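Long-range contact in alpha-1,6-mannanase (Bacteroides thetaiotaomicron, PDB 4V1S), which probably hydrolyses alpha-1,6-mannosidic linkages in mannans, as a family 76 glycoside hydrolase from a gut symbiont: residues A[137-145]-A[186-194]. Residues are numbered along the deposited sequence; the frame is centred on the assembly and turned at random.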
# COMPACT_ATOMS: atom_id res chain seq x y z
N VAL A 137 -24.67 9.13 -2.01
CA VAL A 137 -23.84 9.16 -3.19
C VAL A 137 -22.39 9.16 -2.67
O VAL A 137 -21.99 10.08 -1.92
CB VAL A 137 -24.09 10.43 -4.02
CG1 VAL A 137 -23.06 10.57 -5.14
CG2 VAL A 137 -25.50 10.40 -4.60
N PRO A 138 -21.60 8.16 -3.07
CA PRO A 138 -20.23 8.04 -2.61
C PRO A 138 -19.23 8.63 -3.60
O PRO A 138 -19.55 8.80 -4.78
CB PRO A 138 -20.03 6.53 -2.53
CG PRO A 138 -20.80 6.05 -3.76
CD PRO A 138 -22.00 6.97 -3.84
N ASP A 139 -18.05 8.95 -3.10
CA ASP A 139 -16.92 9.43 -3.90
C ASP A 139 -15.94 8.27 -3.91
O ASP A 139 -15.30 7.98 -2.89
CB ASP A 139 -16.33 10.69 -3.27
CG ASP A 139 -15.44 11.50 -4.21
OD1 ASP A 139 -15.42 11.28 -5.45
OD2 ASP A 139 -14.75 12.42 -3.69
N ARG A 140 -15.86 7.58 -5.05
CA ARG A 140 -15.07 6.33 -5.10
C ARG A 140 -13.90 6.39 -6.07
O ARG A 140 -13.98 7.10 -7.09
CB ARG A 140 -15.96 5.13 -5.42
CG ARG A 140 -17.14 4.99 -4.46
CD ARG A 140 -17.84 3.67 -4.58
NE ARG A 140 -18.55 3.55 -5.86
CZ ARG A 140 -19.39 2.56 -6.15
NH1 ARG A 140 -19.66 1.62 -5.27
NH2 ARG A 140 -20.02 2.53 -7.32
N PHE A 141 -12.82 5.71 -5.67
CA PHE A 141 -11.52 5.73 -6.33
C PHE A 141 -11.06 4.33 -6.64
O PHE A 141 -11.12 3.46 -5.78
CB PHE A 141 -10.50 6.45 -5.43
CG PHE A 141 -10.85 7.90 -5.21
CD1 PHE A 141 -11.85 8.26 -4.29
CD2 PHE A 141 -10.25 8.88 -5.95
CE1 PHE A 141 -12.19 9.58 -4.09
CE2 PHE A 141 -10.61 10.22 -5.77
CZ PHE A 141 -11.59 10.55 -4.86
N TYR A 142 -10.62 4.13 -7.87
CA TYR A 142 -10.26 2.78 -8.28
C TYR A 142 -8.97 2.35 -7.58
O TYR A 142 -8.83 1.17 -7.26
CB TYR A 142 -10.17 2.67 -9.82
CG TYR A 142 -11.49 2.99 -10.49
CD1 TYR A 142 -12.54 2.09 -10.45
CD2 TYR A 142 -11.71 4.20 -11.13
CE1 TYR A 142 -13.77 2.38 -11.06
CE2 TYR A 142 -12.94 4.49 -11.73
CZ TYR A 142 -13.96 3.56 -11.70
OH TYR A 142 -15.18 3.81 -12.29
N ASP A 143 -8.07 3.29 -7.29
CA ASP A 143 -6.86 2.96 -6.56
C ASP A 143 -7.14 2.56 -5.10
O ASP A 143 -6.64 1.54 -4.64
CB ASP A 143 -5.77 4.03 -6.67
CG ASP A 143 -6.17 5.37 -6.10
OD1 ASP A 143 -7.38 5.65 -5.98
OD2 ASP A 143 -5.27 6.20 -5.80
N GLU A 144 -7.98 3.34 -4.41
CA GLU A 144 -8.29 3.04 -3.01
C GLU A 144 -8.83 1.61 -2.89
O GLU A 144 -8.50 0.90 -1.93
CB GLU A 144 -9.31 4.02 -2.42
CG GLU A 144 -8.75 5.41 -2.22
CD GLU A 144 -9.77 6.42 -1.71
OE1 GLU A 144 -10.98 6.11 -1.69
OE2 GLU A 144 -9.33 7.57 -1.37
N ASN A 145 -9.66 1.22 -3.85
CA ASN A 145 -10.20 -0.13 -3.84
C ASN A 145 -9.14 -1.21 -4.01
O ASN A 145 -9.24 -2.28 -3.39
CB ASN A 145 -11.38 -0.29 -4.84
CG ASN A 145 -12.67 0.19 -4.20
OD1 ASN A 145 -13.42 -0.59 -3.64
ND2 ASN A 145 -12.88 1.51 -4.20
N GLY A 186 -5.87 0.53 -19.41
CA GLY A 186 -5.61 1.27 -18.18
C GLY A 186 -6.88 1.61 -17.43
O GLY A 186 -8.01 1.36 -17.91
N ILE A 187 -6.68 2.18 -16.25
CA ILE A 187 -7.75 2.36 -15.27
C ILE A 187 -7.77 3.83 -14.83
O ILE A 187 -6.74 4.40 -14.49
CB ILE A 187 -7.55 1.41 -14.07
CG1 ILE A 187 -7.65 -0.03 -14.55
CG2 ILE A 187 -8.55 1.68 -12.92
CD1 ILE A 187 -7.28 -1.08 -13.51
N TYR A 188 -8.97 4.41 -14.83
CA TYR A 188 -9.17 5.77 -14.40
C TYR A 188 -8.76 5.95 -12.95
O TYR A 188 -8.87 5.04 -12.15
CB TYR A 188 -10.64 6.19 -14.54
CG TYR A 188 -11.20 6.10 -15.92
CD1 TYR A 188 -10.99 7.11 -16.86
CD2 TYR A 188 -11.92 4.98 -16.30
CE1 TYR A 188 -11.50 7.00 -18.14
CE2 TYR A 188 -12.44 4.87 -17.58
CZ TYR A 188 -12.22 5.88 -18.48
OH TYR A 188 -12.73 5.76 -19.73
N PHE A 189 -8.37 7.17 -12.59
CA PHE A 189 -8.14 7.44 -11.19
C PHE A 189 -9.38 7.25 -10.35
O PHE A 189 -9.31 6.62 -9.31
CB PHE A 189 -7.66 8.89 -11.04
CG PHE A 189 -7.25 9.27 -9.64
CD1 PHE A 189 -6.33 8.51 -8.93
CD2 PHE A 189 -7.84 10.37 -9.01
CE1 PHE A 189 -5.99 8.85 -7.64
CE2 PHE A 189 -7.48 10.73 -7.71
CZ PHE A 189 -6.56 9.96 -7.02
N GLN A 190 -10.50 7.82 -10.81
CA GLN A 190 -11.69 7.89 -9.99
C GLN A 190 -13.00 7.78 -10.78
O GLN A 190 -13.04 7.91 -12.02
CB GLN A 190 -11.68 9.12 -9.16
CG GLN A 190 -11.97 10.38 -9.94
CD GLN A 190 -11.87 11.61 -9.05
OE1 GLN A 190 -12.56 11.74 -8.03
NE2 GLN A 190 -11.00 12.50 -9.44
N GLU A 191 -14.06 7.50 -10.04
CA GLU A 191 -15.36 7.15 -10.62
C GLU A 191 -16.10 8.41 -11.03
O GLU A 191 -16.82 8.42 -12.05
CB GLU A 191 -16.18 6.36 -9.61
CG GLU A 191 -17.56 5.94 -10.11
CD GLU A 191 -18.33 5.17 -9.05
OE1 GLU A 191 -18.30 5.59 -7.85
OE2 GLU A 191 -18.97 4.17 -9.43
N THR A 192 -15.92 9.47 -10.24
CA THR A 192 -16.62 10.74 -10.44
C THR A 192 -15.61 11.89 -10.51
O THR A 192 -15.24 12.47 -9.50
CB THR A 192 -17.65 10.98 -9.30
OG1 THR A 192 -18.49 9.83 -9.16
CG2 THR A 192 -18.50 12.20 -9.61
N PHE A 193 -15.13 12.19 -11.71
CA PHE A 193 -14.17 13.28 -11.87
C PHE A 193 -14.87 14.60 -11.66
O PHE A 193 -15.95 14.83 -12.20
CB PHE A 193 -13.51 13.25 -13.25
CG PHE A 193 -12.44 12.21 -13.40
CD1 PHE A 193 -11.15 12.44 -12.92
CD2 PHE A 193 -12.71 10.99 -14.01
CE1 PHE A 193 -10.16 11.48 -13.05
CE2 PHE A 193 -11.72 10.04 -14.15
CZ PHE A 193 -10.43 10.29 -13.66
N VAL A 194 -14.26 15.46 -10.86
CA VAL A 194 -14.79 16.81 -10.67
C VAL A 194 -13.69 17.81 -11.03
O VAL A 194 -13.65 18.31 -12.15
CB VAL A 194 -15.37 17.02 -9.27
CG1 VAL A 194 -15.87 18.46 -9.10
CG2 VAL A 194 -16.50 16.05 -9.02
O HOH W 1 -17.94 8.09 -7.06
O HOH W 2 -14.73 9.65 -7.57
O HOH W 3 -15.29 13.42 -6.88
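Asp139 and Thr192 meet across water 3, which lies 2.6 Å from Asp139 OD1 and 2.8 Å from Thr192 O, where residues 137-145 enter helix 142-159 of the (alpha/alpha)6 barrel of family 76 and run antiparallel to the loop 186-194. Next along, Arg140 grips Glu191 side-on: NE reaches OE1 at 2.9 Å in a nearly straight bond (173°), and NH2 reaches OE2 at 2.9 Å on its syn lone pair. Glu191 CG lies anti to its backbone N (chi1 -180°), and the extended chain carries the carboxylate to the guanidinium edge. Putting a leucine in place of Arg140 would probably leave the Glu191 carboxylate without its charged mate, with water 1 still on OE1. The backbones also join, Glu191 N donating to Arg140 O (3.0 Å) and Tyr142 N to Phe189 O (3.2 Å) around a single bridge between Phe141 and Gln190. Phe141 turns its ring edge to the face of Phe189 in an offset edge-to-face pair, planes 71° apart. Tyr142 lies along the loop backbone, its CB 3.6 Å from Ile187 CG2, while its ring stacks on Phe174 of helix 162-177. Asp143, which hydrogen-bonds a bound glycerol, brings OD2 to 3.3 Å from Phe189 CE1.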